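Local coordinates for protein lantibiotic dehydratase (Microbispora corallina, PDB 5EHK) that probably dehydrates serine and threonine residues of the NAI-107 precursor peptide, using glutamate supplied by glutamyl-tRNA to activate their hydroxyls, at residues Ser397-Gly402 / Leu487-Ala492; Gly529-Gly534 / Arg661-Trp666; Arg252-Val257 / Arg267-Leu272; Thr195-Gln200 / Arg245-Ala250. All coordinates share one frame; numbering follows the deposited sequence.

Contact 1: Ser397-Gly402 / Leu487-Ala492; sequences SPPRRG and LAYDEA
P399 and Y489 bring two irregular loops side by side, their CA atoms 6.3 Å apart, with P399 at the centre of an inverse gamma turn that is closed by a weak bond from R400 N to P398 O. Proline suits the middle of such a turn because its ring already holds phi in the range required. The turn presents the proline ring to Y489, and its CD lies 3.7 Å from Y489 CB. CG of the same ring also rests on this methylene, so the root of the tyrosine carries much of the apolar contact. The tyrosine ring stands obliquely to the proline. At its edge, near the ring plane, Y489 CD2 approaches S397 O at 3.6 Å. Y489 reaches this position because its CG lies anti to its own carbonyl carbon (chi1 -64°). D490 completes the contact, its CG set between backbone N and carbonyl carbon (chi1 72°), which brings the carboxylate alongside the proline. OD1 and OD2 of D490 are each 4.0 Å from P399 CB. The charge is met by R661, whose guanidinium makes a salt bridge to D490 OD1; its approach to S397 O is doubtful in length. No hydrogen bond joins the two loops directly; R661 probably links them, the salt bridge being the sounder half, while proline and tyrosine supply apolar surface at the solvent-facing side.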
loop_
_atom_site.group_PDB
_atom_site.type_symbol
_atom_site.label_atom_id
_atom_site.label_comp_id
_atom_site.label_asym_id
_atom_site.label_seq_id
_atom_site.Cartn_x
_atom_site.Cartn_y
_atom_site.Cartn_z
ATOM N N SER A 397 5.384 23.405 4.887
ATOM C CA SER A 397 5.386 22.443 3.793
ATOM C C SER A 397 5.909 21.070 4.248
ATOM O O SER A 397 6.510 20.953 5.325
ATOM C CB SER A 397 6.230 23.006 2.642
ATOM O OG SER A 397 7.590 23.090 3.028
ATOM N N PRO A 398 5.631 20.018 3.460
ATOM C CA PRO A 398 6.164 18.669 3.756
ATOM C C PRO A 398 7.711 18.586 3.802
ATOM O O PRO A 398 8.400 19.252 3.036
ATOM C CB PRO A 398 5.632 17.822 2.598
ATOM C CG PRO A 398 4.406 18.596 2.067
ATOM C CD PRO A 398 4.722 20.033 2.294
ATOM N N PRO A 399 8.255 17.755 4.701
ATOM C CA PRO A 399 9.710 17.617 4.878
ATOM C C PRO A 399 10.319 16.730 3.791
ATOM O O PRO A 399 10.775 15.610 4.023
ATOM C CB PRO A 399 9.827 16.969 6.261
ATOM C CG PRO A 399 8.596 16.158 6.375
ATOM C CD PRO A 399 7.505 16.919 5.655
ATOM N N ARG A 400 10.329 17.277 2.592
ATOM C CA ARG A 400 10.610 16.538 1.378
ATOM C C ARG A 400 11.439 17.444 0.440
ATOM O O ARG A 400 11.305 18.660 0.496
ATOM C CB ARG A 400 9.255 16.189 0.740
ATOM C CG ARG A 400 9.334 15.266 -0.440
ATOM C CD ARG A 400 8.098 15.345 -1.304
ATOM N NE ARG A 400 6.859 15.452 -0.542
ATOM C CZ ARG A 400 6.331 14.453 0.160
ATOM N NH1 ARG A 400 6.954 13.279 0.205
ATOM N NH2 ARG A 400 5.196 14.627 0.830
ATOM N N ARG A 401 12.310 16.885 -0.393
ATOM C CA ARG A 401 12.905 17.670 -1.492
ATOM C C ARG A 401 12.412 17.162 -2.854
ATOM O O ARG A 401 12.392 15.963 -3.113
ATOM C CB ARG A 401 14.439 17.691 -1.405
ATOM C CG ARG A 401 14.971 18.737 -0.412
ATOM C CD ARG A 401 16.090 18.187 0.513
ATOM N NE ARG A 401 15.592 17.038 1.257
ATOM C CZ ARG A 401 14.669 17.120 2.222
ATOM N NH1 ARG A 401 14.173 18.311 2.566
ATOM N NH2 ARG A 401 14.233 16.023 2.854
ATOM N N GLY A 402 11.995 18.069 -3.722
ATOM C CA GLY A 402 11.490 17.650 -5.016
ATOM C C GLY A 402 10.040 17.212 -4.975
ATOM O O GLY A 402 9.465 17.090 -3.913
ATOM N N LEU A 487 2.822 23.142 14.007
ATOM C CA LEU A 487 2.382 22.427 12.826
ATOM C C LEU A 487 3.535 21.957 11.976
ATOM O O LEU A 487 3.358 21.089 11.134
ATOM C CB LEU A 487 1.482 23.329 11.998
ATOM C CG LEU A 487 0.312 23.875 12.812
ATOM C CD1 LEU A 487 -0.475 24.947 12.070
ATOM C CD2 LEU A 487 -0.581 22.713 13.147
ATOM N N ALA A 488 4.713 22.525 12.199
ATOM C CA ALA A 488 5.859 22.268 11.330
ATOM C C ALA A 488 6.299 20.822 11.488
ATOM O O ALA A 488 6.556 20.378 12.600
ATOM C CB ALA A 488 7.012 23.236 11.667
ATOM N N TYR A 489 6.431 20.102 10.376
ATOM C CA TYR A 489 6.918 18.731 10.429
ATOM C C TYR A 489 8.370 18.734 10.861
ATOM O O TYR A 489 8.880 17.739 11.364
ATOM C CB TYR A 489 6.805 18.045 9.066
ATOM C CG TYR A 489 5.396 17.856 8.553
ATOM C CD1 TYR A 489 4.621 16.772 8.969
ATOM C CD2 TYR A 489 4.848 18.732 7.620
ATOM C CE1 TYR A 489 3.323 16.580 8.492
ATOM C CE2 TYR A 489 3.549 18.548 7.130
ATOM C CZ TYR A 489 2.795 17.472 7.578
ATOM O OH TYR A 489 1.521 17.279 7.109
ATOM N N ASP A 490 9.041 19.855 10.635
ATOM C CA ASP A 490 10.401 20.036 11.112
ATOM C C ASP A 490 10.845 21.466 10.889
ATOM O O ASP A 490 10.078 22.296 10.375
ATOM C CB ASP A 490 11.382 19.060 10.440
ATOM C CG ASP A 490 11.653 19.392 8.976
ATOM O OD1 ASP A 490 10.905 20.186 8.357
ATOM O OD2 ASP A 490 12.635 18.842 8.439
ATOM N N GLU A 491 12.094 21.743 11.262
ATOM C CA GLU A 491 12.690 23.050 11.022
ATOM C C GLU A 491 13.232 23.102 9.591
ATOM O O GLU A 491 14.252 22.482 9.265
ATOM C CB GLU A 491 13.785 23.354 12.059
ATOM C CG GLU A 491 13.439 24.496 13.004
ATOM C CD GLU A 491 14.551 25.545 13.110
ATOM O OE1 GLU A 491 15.535 25.316 13.853
ATOM O OE2 GLU A 491 14.437 26.609 12.458
ATOM N N ALA A 492 12.529 23.845 8.737
ATOM C CA ALA A 492 12.894 23.933 7.328
ATOM C C ALA A 492 14.249 24.637 7.096
ATOM O O ALA A 492 14.416 25.804 7.416
ATOM C CB ALA A 492 11.781 24.612 6.555
#

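Contact 2: Gly529-Gly534 / Arg661-Trp666; sequences GSHHAG and RLWEPW
S530 OG has two partners: it accepts from H532 N at 3.1 Å, closing an ST turn, and it is hydrogen-bonded to E502. The carbonyl of the same S530 faces the indole of W663, whose CG lies between backbone N and carbonyl carbon (chi1 78°), a setting that turns the indole N-H to this oxygen. The W663 NE1 to S530 O bond is weak at 3.4 Å but nearly straight (166°), and the oxygen lies in the indole plane at its edge. Beside it, W663 CZ2 comes within 3.7 Å of G529 CA, a close approach suited to a residue without a side chain. H531 fills the angle between L662 and W663. L662 CD2 sits over one face of the imidazole, 4.2 Å from the centroid of the H531 ring, in a CH-pi contact. At the ring edge, H531 CE1 is 3.5 Å from W663 O. The imidazole and the five-membered ring of W663 meet obliquely, their planes at 61°. Tryptophan suits its place by joining a donor to a broad apolar surface, which packs on L501 and L503 of strand 500-508, while H531 touches L657, just beyond helix 647-656.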
loop_
_atom_site.group_PDB
_atom_site.type_symbol
_atom_site.label_atom_id
_atom_site.label_comp_id
_atom_site.label_asym_id
_atom_site.label_seq_id
_atom_site.Cartn_x
_atom_site.Cartn_y
_atom_site.Cartn_z
ATOM N N GLY A 529 -0.819 27.247 -7.471
ATOM C CA GLY A 529 0.279 28.180 -7.648
ATOM C C GLY A 529 1.275 27.567 -8.619
ATOM O O GLY A 529 0.998 26.531 -9.248
ATOM N N SER A 530 2.453 28.168 -8.705
ATOM C CA SER A 530 3.467 27.691 -9.615
ATOM C C SER A 530 4.814 27.554 -8.904
ATOM O O SER A 530 4.977 28.029 -7.772
ATOM C CB SER A 530 3.565 28.634 -10.802
ATOM O OG SER A 530 4.703 29.456 -10.677
ATOM N N HIS A 531 5.773 26.880 -9.533
ATOM C CA HIS A 531 7.086 26.799 -8.928
ATOM C C HIS A 531 8.128 27.559 -9.735
ATOM O O HIS A 531 9.336 27.423 -9.507
ATOM C CB HIS A 531 7.471 25.343 -8.744
ATOM C CG HIS A 531 6.649 24.654 -7.703
ATOM N ND1 HIS A 531 6.688 25.011 -6.369
ATOM C CD2 HIS A 531 5.730 23.665 -7.803
ATOM C CE1 HIS A 531 5.839 24.259 -5.689
ATOM N NE2 HIS A 531 5.241 23.440 -6.537
ATOM N N HIS A 532 7.655 28.420 -10.633
ATOM C CA HIS A 532 8.542 29.212 -11.488
ATOM C C HIS A 532 8.130 30.681 -11.599
ATOM O O HIS A 532 7.042 30.993 -12.073
ATOM C CB HIS A 532 8.565 28.622 -12.886
ATOM C CG HIS A 532 9.479 29.341 -13.819
ATOM N ND1 HIS A 532 10.844 29.135 -13.826
ATOM C CD2 HIS A 532 9.233 30.289 -14.751
ATOM C CE1 HIS A 532 11.394 29.903 -14.749
ATOM N NE2 HIS A 532 10.440 30.618 -15.321
ATOM N N ALA A 533 8.984 31.589 -11.154
ATOM C CA ALA A 533 8.715 33.026 -11.341
ATOM C C ALA A 533 8.563 33.367 -12.824
ATOM O O ALA A 533 9.516 33.211 -13.590
ATOM C CB ALA A 533 9.828 33.845 -10.744
ATOM N N GLY A 534 7.367 33.761 -13.254
ATOM C CA GLY A 534 7.162 34.057 -14.667
ATOM C C GLY A 534 6.236 33.091 -15.421
ATOM O O GLY A 534 5.770 33.391 -16.537
ATOM N N ARG A 661 12.841 22.172 -1.533
ATOM C CA ARG A 661 11.631 21.977 -0.743
ATOM C C ARG A 661 10.466 22.864 -1.234
ATOM O O ARG A 661 10.580 24.079 -1.270
ATOM C CB ARG A 661 11.924 22.214 0.734
ATOM C CG ARG A 661 10.703 22.161 1.614
ATOM C CD ARG A 661 11.091 22.069 3.065
ATOM N NE ARG A 661 9.933 21.778 3.901
ATOM C CZ ARG A 661 9.997 21.409 5.177
ATOM N NH1 ARG A 661 11.174 21.275 5.803
ATOM N NH2 ARG A 661 8.867 21.173 5.826
ATOM N N LEU A 662 9.360 22.246 -1.643
ATOM C CA LEU A 662 8.334 22.950 -2.402
ATOM C C LEU A 662 7.106 23.316 -1.592
ATOM O O LEU A 662 6.453 22.444 -1.044
ATOM C CB LEU A 662 7.889 22.086 -3.567
ATOM C CG LEU A 662 8.929 21.506 -4.517
ATOM C CD1 LEU A 662 8.188 20.580 -5.458
ATOM C CD2 LEU A 662 9.601 22.601 -5.296
ATOM N N TRP A 663 6.756 24.600 -1.580
ATOM C CA TRP A 663 5.609 25.090 -0.827
ATOM C C TRP A 663 4.307 24.449 -1.371
ATOM O O TRP A 663 4.244 24.037 -2.534
ATOM C CB TRP A 663 5.547 26.618 -0.944
ATOM C CG TRP A 663 4.977 27.012 -2.246
ATOM C CD1 TRP A 663 5.623 27.060 -3.444
ATOM C CD2 TRP A 663 3.611 27.341 -2.506
ATOM N NE1 TRP A 663 4.743 27.419 -4.442
ATOM C CE2 TRP A 663 3.499 27.594 -3.896
ATOM C CE3 TRP A 663 2.468 27.445 -1.703
ATOM C CZ2 TRP A 663 2.293 27.946 -4.502
ATOM C CZ3 TRP A 663 1.264 27.791 -2.299
ATOM C CH2 TRP A 663 1.187 28.042 -3.688
ATOM N N GLU A 664 3.275 24.350 -0.536
ATOM C CA GLU A 664 1.964 23.883 -0.991
ATOM C C GLU A 664 0.924 24.728 -0.315
ATOM O O GLU A 664 1.197 25.329 0.721
ATOM C CB GLU A 664 1.718 22.449 -0.547
ATOM C CG GLU A 664 2.747 21.438 -0.938
ATOM C CD GLU A 664 2.274 20.029 -0.662
ATOM O OE1 GLU A 664 1.341 19.861 0.162
ATOM O OE2 GLU A 664 2.845 19.088 -1.251
ATOM N N PRO A 665 -0.296 24.742 -0.851
ATOM C CA PRO A 665 -1.406 25.404 -0.163
ATOM C C PRO A 665 -1.630 24.884 1.244
ATOM O O PRO A 665 -1.085 23.854 1.618
ATOM C CB PRO A 665 -2.591 25.028 -1.023
ATOM C CG PRO A 665 -2.034 24.961 -2.364
ATOM C CD PRO A 665 -0.672 24.356 -2.218
ATOM N N TRP A 666 -2.449 25.600 2.005
ATOM C CA TRP A 666 -2.827 25.201 3.351
ATOM C C TRP A 666 -3.522 23.829 3.313
ATOM O O TRP A 666 -4.472 23.608 2.549
ATOM C CB TRP A 666 -3.744 26.270 3.982
ATOM C CG TRP A 666 -4.283 25.866 5.314
ATOM C CD1 TRP A 666 -5.484 25.265 5.566
ATOM C CD2 TRP A 666 -3.627 26.011 6.572
ATOM N NE1 TRP A 666 -5.620 25.036 6.915
ATOM C CE2 TRP A 666 -4.487 25.480 7.554
ATOM C CE3 TRP A 666 -2.392 26.539 6.969
ATOM C CZ2 TRP A 666 -4.145 25.453 8.914
ATOM C CZ3 TRP A 666 -2.052 26.521 8.324
ATOM C CH2 TRP A 666 -2.924 25.975 9.275
#

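Contact 3: Arg252-Val257 / Arg267-Leu272; sequences RLAQSV and RVTGLL
L253 and L272 reach each other through different first torsions: L253 CG lies anti to its backbone N (chi1 176°), whereas L272 CG lies anti to its carbonyl carbon (chi1 -63°). Their branches then meet across the helix pair, with L253 CD2 3.7 Å from L272 CD2. The other branch of L272 turns to A254, and its CD1 is 3.7 Å from A254 CB. A254 is the closest point of the backbones, its CA 5.5 Å from T269 CA, and the single methyl of alanine allows this approach. T269 OG1 also faces that methyl, making a side wall of the contact. On the other flank V268 sends CG1 over the first helix, 4.0 Å from V257 CB. The same V268 methyl packs on the A254 methyl and lies near A254 O. The beta-branched valines suit this place, being short and broad enough to fill a narrow interface. No hydrogen bond crosses it. The segment axes approach to 8.9 Å at 126°, so the helices fold back steeply without being antiparallel. L253, V257 and L272 also touch helix 235-243, which completes a small three-helix core. Two helices joined by a short loop and backed by a third are consistent with the winged helix-turn-helix fold that serves as a precursor-recognition element in related lanthipeptide dehydratases.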
loop_
_atom_site.group_PDB
_atom_site.type_symbol
_atom_site.label_atom_id
_atom_site.label_comp_id
_atom_site.label_asym_id
_atom_site.label_seq_id
_atom_site.Cartn_x
_atom_site.Cartn_y
_atom_site.Cartn_z
ATOM N N ARG A 252 17.806 19.535 -49.492
ATOM C CA ARG A 252 19.196 19.078 -49.447
ATOM C C ARG A 252 19.282 17.680 -48.824
ATOM O O ARG A 252 20.106 16.855 -49.230
ATOM C CB ARG A 252 20.069 20.063 -48.652
ATOM C CG ARG A 252 20.102 21.479 -49.224
ATOM C CD ARG A 252 20.870 22.488 -48.364
ATOM N NE ARG A 252 21.003 23.770 -49.068
ATOM C CZ ARG A 252 21.806 24.771 -48.697
ATOM N NH1 ARG A 252 22.567 24.657 -47.613
ATOM N NH2 ARG A 252 21.854 25.893 -49.414
ATOM N N LEU A 253 18.410 17.411 -47.856
ATOM C CA LEU A 253 18.360 16.104 -47.211
ATOM C C LEU A 253 17.927 15.022 -48.193
ATOM O O LEU A 253 18.561 13.970 -48.293
ATOM C CB LEU A 253 17.412 16.126 -46.006
ATOM C CG LEU A 253 17.218 14.769 -45.321
ATOM C CD1 LEU A 253 18.409 14.424 -44.494
ATOM C CD2 LEU A 253 15.967 14.752 -44.445
ATOM N N ALA A 254 16.837 15.285 -48.907
ATOM C CA ALA A 254 16.263 14.306 -49.827
ATOM C C ALA A 254 17.204 13.971 -50.981
ATOM O O ALA A 254 17.163 12.856 -51.520
ATOM C CB ALA A 254 14.917 14.784 -50.353
ATOM N N GLN A 255 18.049 14.934 -51.350
ATOM C CA GLN A 255 19.006 14.739 -52.440
ATOM C C GLN A 255 20.202 13.888 -52.019
ATOM O O GLN A 255 20.645 13.020 -52.773
ATOM C CB GLN A 255 19.475 16.080 -53.019
ATOM C CG GLN A 255 18.814 16.450 -54.354
ATOM C CD GLN A 255 18.736 17.960 -54.568
ATOM O OE1 GLN A 255 19.459 18.730 -53.928
ATOM N NE2 GLN A 255 17.844 18.387 -55.458
ATOM N N SER A 256 20.718 14.128 -50.819
ATOM C CA SER A 256 21.838 13.341 -50.329
ATOM C C SER A 256 21.478 11.863 -50.172
ATOM O O SER A 256 22.239 10.988 -50.602
ATOM C CB SER A 256 22.366 13.922 -49.037
ATOM O OG SER A 256 22.935 15.185 -49.310
ATOM N N VAL A 257 20.304 11.596 -49.594
ATOM C CA VAL A 257 19.823 10.222 -49.402
ATOM C C VAL A 257 19.620 9.501 -50.736
ATOM O O VAL A 257 19.882 8.307 -50.862
ATOM C CB VAL A 257 18.519 10.169 -48.547
ATOM C CG1 VAL A 257 17.995 8.742 -48.431
ATOM C CG2 VAL A 257 18.763 10.746 -47.158
ATOM N N ARG A 267 11.309 9.995 -55.081
ATOM C CA ARG A 267 10.770 8.839 -54.372
ATOM C C ARG A 267 11.196 8.942 -52.911
ATOM O O ARG A 267 10.469 8.518 -52.011
ATOM C CB ARG A 267 11.293 7.533 -54.967
ATOM C CG ARG A 267 10.647 6.289 -54.358
ATOM C CD ARG A 267 11.327 5.012 -54.815
ATOM N NE ARG A 267 11.229 4.801 -56.256
ATOM C CZ ARG A 267 11.927 3.882 -56.920
ATOM N NH1 ARG A 267 12.791 3.104 -56.274
ATOM N NH2 ARG A 267 11.778 3.752 -58.234
ATOM N N VAL A 268 12.373 9.533 -52.695
ATOM C CA VAL A 268 12.896 9.802 -51.370
ATOM C C VAL A 268 12.109 10.904 -50.673
ATOM O O VAL A 268 11.825 10.816 -49.481
ATOM C CB VAL A 268 14.390 10.191 -51.448
ATOM C CG1 VAL A 268 14.878 10.828 -50.147
ATOM C CG2 VAL A 268 15.223 8.978 -51.814
ATOM N N THR A 269 11.786 11.959 -51.411
ATOM C CA THR A 269 10.982 13.053 -50.867
ATOM C C THR A 269 9.596 12.571 -50.423
ATOM O O THR A 269 9.040 13.080 -49.445
ATOM C CB THR A 269 10.904 14.254 -51.841
ATOM O OG1 THR A 269 12.164 14.939 -51.842
ATOM C CG2 THR A 269 9.824 15.233 -51.421
ATOM N N GLY A 270 9.054 11.571 -51.112
ATOM C CA GLY A 270 7.796 10.980 -50.689
ATOM C C GLY A 270 7.962 10.161 -49.412
ATOM O O GLY A 270 7.001 9.926 -48.658
ATOM N N LEU A 271 9.198 9.732 -49.161
ATOM C CA LEU A 271 9.533 9.041 -47.926
ATOM C C LEU A 271 9.587 10.045 -46.774
ATOM O O LEU A 271 8.984 9.818 -45.724
ATOM C CB LEU A 271 10.867 8.301 -48.063
ATOM C CG LEU A 271 11.121 7.287 -46.954
ATOM C CD1 LEU A 271 9.818 6.591 -46.569
ATOM C CD2 LEU A 271 12.176 6.279 -47.376
ATOM N N LEU A 272 10.286 11.160 -46.982
ATOM C CA LEU A 272 10.285 12.250 -46.015
ATOM C C LEU A 272 8.857 12.690 -45.668
ATOM O O LEU A 272 8.575 13.064 -44.522
ATOM C CB LEU A 272 11.077 13.446 -46.541
ATOM C CG LEU A 272 12.572 13.280 -46.806
ATOM C CD1 LEU A 272 13.212 14.634 -47.035
ATOM C CD2 LEU A 272 13.269 12.572 -45.673
#

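Contact 4: Thr195-Gln200 / Arg245-Ala250; sequences TVQAHQ and RRPVLA
A short antiparallel sheet of three strands contains this contact, in which strand 248-249 forms an edge and pairs with the central strand 195-198; strand 281-283 lies on the other side of the latter. V196 and V248 are a hydrogen-bonded pair, closed by V196 N to V248 O at 2.8 Å and by V248 N to V196 O at 3.0 Å. Next to them, T195 and L249 form a non-hydrogen-bonded pair with their side chains diverging. An accessory CA-H...O contact from P247 CA to V196 O, 3.5 Å long, extends the pairing beyond the short strand. V196 and V248 point to the same face, and both rest on L253 of helix 250-260, as suits valines between a sheet and a helix. V196 CG1 also meets A250 CB at 3.9 Å. A250 opens that helix, and L249 before it takes the N-cap position, so the chain passes almost directly from strand to helix. The backbone of Q197 places its CB 3.8 Å from P247 CA. From there CG, set between backbone N and carbonyl carbon (chi1 80°), and the extended chain beyond it carry the amide to D599, whose N donates to Q197 OE1. P247 has no N-H to offer, and its ring touches D599 as well. The guanidinium of R245 makes a salt bridge with D609. At the end of the pair, the methyl T195 CG2, anti to its own carbonyl carbon, lies 3.8 Å from L249 N.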
loop_
_atom_site.group_PDB
_atom_site.type_symbol
_atom_site.label_atom_id
_atom_site.label_comp_id
_atom_site.label_asym_id
_atom_site.label_seq_id
_atom_site.Cartn_x
_atom_site.Cartn_y
_atom_site.Cartn_z
ATOM N N THR A 195 12.639 23.220 -43.265
ATOM C CA THR A 195 13.547 22.292 -42.602
ATOM C C THR A 195 12.792 21.155 -41.887
ATOM O O THR A 195 11.646 21.330 -41.466
ATOM C CB THR A 195 14.433 23.036 -41.588
ATOM O OG1 THR A 195 13.617 23.756 -40.654
ATOM C CG2 THR A 195 15.364 24.007 -42.300
ATOM N N VAL A 196 13.426 19.989 -41.761
ATOM C CA VAL A 196 12.841 18.877 -40.990
ATOM C C VAL A 196 13.856 18.357 -39.964
ATOM O O VAL A 196 15.076 18.549 -40.130
ATOM C CB VAL A 196 12.383 17.698 -41.877
ATOM C CG1 VAL A 196 11.282 18.141 -42.815
ATOM C CG2 VAL A 196 13.547 17.139 -42.660
ATOM N N GLN A 197 13.357 17.722 -38.904
ATOM C CA GLN A 197 14.234 17.090 -37.919
ATOM C C GLN A 197 13.599 15.864 -37.311
ATOM O O GLN A 197 12.369 15.722 -37.325
ATOM C CB GLN A 197 14.627 18.046 -36.806
ATOM C CG GLN A 197 13.586 18.225 -35.722
ATOM C CD GLN A 197 13.945 19.364 -34.784
ATOM O OE1 GLN A 197 13.493 20.492 -34.954
ATOM N NE2 GLN A 197 14.764 19.074 -33.792
ATOM N N ALA A 198 14.433 14.966 -36.785
ATOM C CA ALA A 198 13.910 13.761 -36.146
ATOM C C ALA A 198 13.191 14.118 -34.859
ATOM O O ALA A 198 13.669 14.930 -34.071
ATOM C CB ALA A 198 15.005 12.770 -35.876
ATOM N N HIS A 199 12.013 13.540 -34.674
ATOM C CA HIS A 199 11.261 13.673 -33.436
ATOM C C HIS A 199 12.204 13.281 -32.300
ATOM O O HIS A 199 12.933 12.298 -32.407
ATOM C CB HIS A 199 10.064 12.724 -33.471
ATOM C CG HIS A 199 9.058 12.971 -32.388
ATOM N ND1 HIS A 199 9.336 12.786 -31.049
ATOM C CD2 HIS A 199 7.760 13.338 -32.452
ATOM C CE1 HIS A 199 8.261 13.062 -30.336
ATOM N NE2 HIS A 199 7.289 13.394 -31.164
ATOM N N GLN A 200 12.224 14.052 -31.225
ATOM C CA GLN A 200 13.274 13.869 -30.235
ATOM C C GLN A 200 13.063 12.626 -29.348
ATOM O O GLN A 200 13.973 12.176 -28.658
ATOM C CB GLN A 200 13.478 15.152 -29.421
ATOM C CG GLN A 200 13.930 16.356 -30.249
ATOM C CD GLN A 200 12.765 17.266 -30.708
ATOM O OE1 GLN A 200 11.586 16.922 -30.584
ATOM N NE2 GLN A 200 13.110 18.441 -31.225
ATOM N N ARG A 245 19.010 14.777 -37.419
ATOM C CA ARG A 245 19.132 14.849 -35.964
ATOM C C ARG A 245 18.969 16.295 -35.514
ATOM O O ARG A 245 18.170 16.598 -34.633
ATOM C CB ARG A 245 20.457 14.262 -35.463
ATOM C CG ARG A 245 20.609 14.417 -33.962
ATOM C CD ARG A 245 21.980 14.040 -33.416
ATOM N NE ARG A 245 22.132 14.584 -32.063
ATOM C CZ ARG A 245 22.614 15.798 -31.785
ATOM N NH1 ARG A 245 23.020 16.596 -32.768
ATOM N NH2 ARG A 245 22.700 16.213 -30.522
ATOM N N ARG A 246 19.727 17.188 -36.128
ATOM C CA ARG A 246 19.448 18.605 -35.974
ATOM C C ARG A 246 18.606 19.077 -37.167
ATOM O O ARG A 246 18.575 18.410 -38.198
ATOM C CB ARG A 246 20.739 19.402 -35.816
ATOM C CG ARG A 246 21.478 19.079 -34.521
ATOM C CD ARG A 246 22.778 19.864 -34.441
ATOM N NE ARG A 246 22.522 21.299 -34.282
ATOM C CZ ARG A 246 23.467 22.237 -34.247
ATOM N NH1 ARG A 246 24.748 21.905 -34.361
ATOM N NH2 ARG A 246 23.127 23.512 -34.098
ATOM N N PRO A 247 17.875 20.199 -37.019
ATOM C CA PRO A 247 17.039 20.634 -38.145
ATOM C C PRO A 247 17.886 20.903 -39.395
ATOM O O PRO A 247 18.874 21.652 -39.315
ATOM C CB PRO A 247 16.425 21.941 -37.636
ATOM C CG PRO A 247 17.324 22.394 -36.539
ATOM C CD PRO A 247 17.802 21.145 -35.890
ATOM N N VAL A 248 17.501 20.268 -40.508
ATOM C CA VAL A 248 18.216 20.342 -41.783
ATOM C C VAL A 248 17.212 20.619 -42.888
ATOM O O VAL A 248 16.065 20.162 -42.811
ATOM C CB VAL A 248 18.957 19.005 -42.093
ATOM C CG1 VAL A 248 17.989 17.909 -42.554
ATOM C CG2 VAL A 248 20.027 19.210 -43.129
ATOM N N LEU A 249 17.628 21.365 -43.912
ATOM C CA LEU A 249 16.740 21.679 -45.037
ATOM C C LEU A 249 16.281 20.410 -45.770
ATOM O O LEU A 249 17.113 19.602 -46.181
ATOM C CB LEU A 249 17.415 22.661 -45.993
ATOM C CG LEU A 249 16.607 23.091 -47.224
ATOM C CD1 LEU A 249 15.274 23.708 -46.832
ATOM C CD2 LEU A 249 17.418 24.083 -48.048
ATOM N N ALA A 250 14.967 20.227 -45.922
ATOM C CA ALA A 250 14.424 18.946 -46.393
ATOM C C ALA A 250 14.877 18.584 -47.795
ATOM O O ALA A 250 15.122 17.420 -48.093
ATOM C CB ALA A 250 12.919 18.937 -46.316
#

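In the fold
The four contacts form two pairs. Contacts 1 and 2, centres 14 Å apart, are joined by R661, which belongs to contact 2 but reaches into contact 1, where its NH1 also lies 3.5 Å from A492 CB; the backbone following it leads to W663. Contacts 3 and 4, centres 12 Å apart, touch and probably belong to the same winged helix-turn-helix element: strand 248-249 runs directly into helix 250-260, and L253 CD2 packs 3.8 Å from V196 CG2. L272 CD1 likewise approaches A250 O at 3.5 Å. The pairs do not touch; contacts 2 and 4 have nearest atoms about 20 Å apart, and contacts 1 and 3 lie on opposite sides of the chain's centre.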